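PDB 2PQG: ribosome-inactivating protein 3 from Zea mays, which is a plant member of the ribosome-inactivating protein family, to which it belongs by name and sequence. Local coordinates for residues 184-189 / 215-220. Residues are numbered along the deposited sequence; the frame is centred on the assembly and turned at random.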
loop_
_atom_site.group_PDB
_atom_site.type_symbol
_atom_site.label_atom_id
_atom_site.label_comp_id
_atom_site.label_asym_id
_atom_site.label_seq_id
_atom_site.Cartn_x
_atom_site.Cartn_y
_atom_site.Cartn_z
ATOM N N VAL A 184 0.657 3.897 -2.926
ATOM C CA VAL A 184 -0.296 4.657 -2.125
ATOM C C VAL A 184 -0.091 4.561 -0.602
ATOM O O VAL A 184 0.322 5.538 0.025
ATOM C CB VAL A 184 -1.739 4.267 -2.483
ATOM C CG1 VAL A 184 -2.713 5.104 -1.692
ATOM C CG2 VAL A 184 -1.969 4.473 -3.978
ATOM N N CYS A 185 -0.363 3.405 -0.003
ATOM C CA CYS A 185 -0.201 3.265 1.441
ATOM C C CYS A 185 1.184 3.621 1.913
ATOM O O CYS A 185 1.360 4.492 2.770
ATOM C CB CYS A 185 -0.477 1.844 1.884
ATOM S SG CYS A 185 -2.138 1.295 1.534
ATOM N N GLU A 186 2.169 2.922 1.363
ATOM C CA GLU A 186 3.558 3.146 1.738
ATOM C C GLU A 186 4.049 4.498 1.250
ATOM O O GLU A 186 4.991 5.058 1.808
ATOM C CB GLU A 186 4.435 2.007 1.206
ATOM C CG GLU A 186 3.985 0.646 1.718
ATOM C CD GLU A 186 4.210 0.444 3.218
ATOM O OE1 GLU A 186 4.327 1.445 3.948
ATOM O OE2 GLU A 186 4.255 -0.720 3.676
ATOM N N GLY A 187 3.411 5.025 0.211
ATOM C CA GLY A 187 3.792 6.332 -0.280
ATOM C C GLY A 187 3.365 7.364 0.756
ATOM O O GLY A 187 4.052 8.367 0.973
ATOM N N LEU A 188 2.229 7.109 1.406
ATOM C CA LEU A 188 1.698 8.011 2.423
ATOM C C LEU A 188 2.496 7.912 3.736
ATOM O O LEU A 188 2.793 8.925 4.372
ATOM C CB LEU A 188 0.215 7.700 2.680
ATOM C CG LEU A 188 -0.811 7.932 1.561
ATOM C CD1 LEU A 188 -2.143 7.316 1.956
ATOM C CD2 LEU A 188 -0.981 9.416 1.281
ATOM N N ARG A 189 2.842 6.691 4.132
ATOM C CA ARG A 189 3.611 6.464 5.352
ATOM C C ARG A 189 5.043 6.996 5.281
ATOM O O ARG A 189 5.514 7.668 6.198
ATOM C CB ARG A 189 3.710 4.969 5.653
ATOM C CG ARG A 189 2.477 4.293 6.181
ATOM C CD ARG A 189 2.750 2.802 6.224
ATOM N NE ARG A 189 1.643 2.050 6.791
ATOM C CZ ARG A 189 1.665 0.738 6.988
ATOM N NH1 ARG A 189 2.739 0.039 6.656
ATOM N NH2 ARG A 189 0.623 0.128 7.535
ATOM N N LYS A 215 13.512 -2.661 3.092
ATOM C CA LYS A 215 13.648 -3.182 4.444
ATOM C C LYS A 215 13.125 -2.227 5.508
ATOM O O LYS A 215 12.592 -2.660 6.522
ATOM C CB LYS A 215 15.101 -3.542 4.725
ATOM C CG LYS A 215 15.431 -4.983 4.419
ATOM C CD LYS A 215 16.883 -5.089 4.027
ATOM C CE LYS A 215 17.417 -6.510 4.123
ATOM N NZ LYS A 215 18.842 -6.561 3.656
ATOM N N GLN A 216 13.277 -0.931 5.281
ATOM C CA GLN A 216 12.794 0.050 6.238
ATOM C C GLN A 216 11.281 0.092 6.143
ATOM O O GLN A 216 10.581 0.154 7.155
ATOM C CB GLN A 216 13.354 1.418 5.905
ATOM C CG GLN A 216 14.833 1.409 5.693
ATOM C CD GLN A 216 15.331 2.754 5.267
ATOM O OE1 GLN A 216 14.961 3.257 4.203
ATOM N NE2 GLN A 216 16.170 3.363 6.098
ATOM N N VAL A 217 10.787 0.071 4.910
ATOM C CA VAL A 217 9.355 0.096 4.660
ATOM C C VAL A 217 8.669 -1.027 5.429
ATOM O O VAL A 217 7.593 -0.836 6.010
ATOM C CB VAL A 217 9.047 -0.074 3.150
ATOM C CG1 VAL A 217 7.577 -0.405 2.947
ATOM C CG2 VAL A 217 9.390 1.198 2.412
ATOM N N GLN A 218 9.298 -2.197 5.427
ATOM C CA GLN A 218 8.747 -3.354 6.105
ATOM C C GLN A 218 8.864 -3.261 7.612
ATOM O O GLN A 218 8.335 -4.111 8.318
ATOM C CB GLN A 218 9.429 -4.629 5.619
ATOM C CG GLN A 218 9.052 -5.025 4.202
ATOM C CD GLN A 218 9.527 -6.416 3.846
ATOM O OE1 GLN A 218 10.642 -6.603 3.364
ATOM N NE2 GLN A 218 8.682 -7.405 4.104
ATOM N N LYS A 219 9.550 -2.236 8.109
ATOM C CA LYS A 219 9.714 -2.071 9.551
ATOM C C LYS A 219 9.029 -0.812 10.065
ATOM O O LYS A 219 9.419 -0.250 11.090
ATOM C CB LYS A 219 11.204 -2.044 9.920
ATOM C CG LYS A 219 11.882 -3.402 9.884
ATOM C CD LYS A 219 11.253 -4.337 10.891
ATOM C CE LYS A 219 11.959 -5.682 10.927
ATOM N NZ LYS A 219 11.743 -6.496 9.702
ATOM N N TRP A 220 7.995 -0.380 9.350
ATOM C CA TRP A 220 7.245 0.813 9.717
ATOM C C TRP A 220 6.865 0.862 11.188
ATOM O O TRP A 220 6.928 1.924 11.809
ATOM C CB TRP A 220 5.965 0.901 8.893
ATOM C CG TRP A 220 5.185 2.157 9.140
ATOM C CD1 TRP A 220 5.603 3.433 8.897
ATOM C CD2 TRP A 220 3.850 2.261 9.665
ATOM N NE1 TRP A 220 4.610 4.325 9.221
ATOM C CE2 TRP A 220 3.525 3.639 9.678
ATOM C CE3 TRP A 220 2.895 1.330 10.079
ATOM C CZ2 TRP A 220 2.281 4.106 10.146
ATOM C CZ3 TRP A 220 1.655 1.806 10.538
ATOM C CH2 TRP A 220 1.361 3.182 10.549
HETATM O O HOH W 1 4.876 -2.292 5.909
#
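Arg189 lies flat on Trp220, its guanidinium plane only 5° from that of the indole and its CZ 3.4 Å from Trp220 CE3. From CG to NE the arginine is extended, which draws it across one face of the ring: CD sits over the five-membered ring, 3.6 Å from its centroid in a CH-pi contact, and CZ lies over the six-membered ring as a cation-pi partner. Trp220 NE1 is bound by the carbonyl of Leu258, while Arg189 NH2 donates to Asn71 O; these bonds help fix both flat groups in the stack. One turn back, the bent chain of Glu186 (chi2 -68°) brings its carboxylate to Arg189 in a salt bridge, NH1 3.4 Å from Glu186 OE2, with a weak hydrogen bond to OE1. The same OE2 touches Val217 CG1 and accepts a hydrogen bond of 2.8 Å from a water that also donates to Val217 O. This water, at the guanidinium edge, thus links the carboxylate to the backbone carbonyl of Val217. The contact joins the C-terminal end of helix 171-189 to the type I beta turn Val217-Trp220, where Lys219 is the N-cap residue of helix 220-232, with Tyr109 of helix 109-112 packing against Val217.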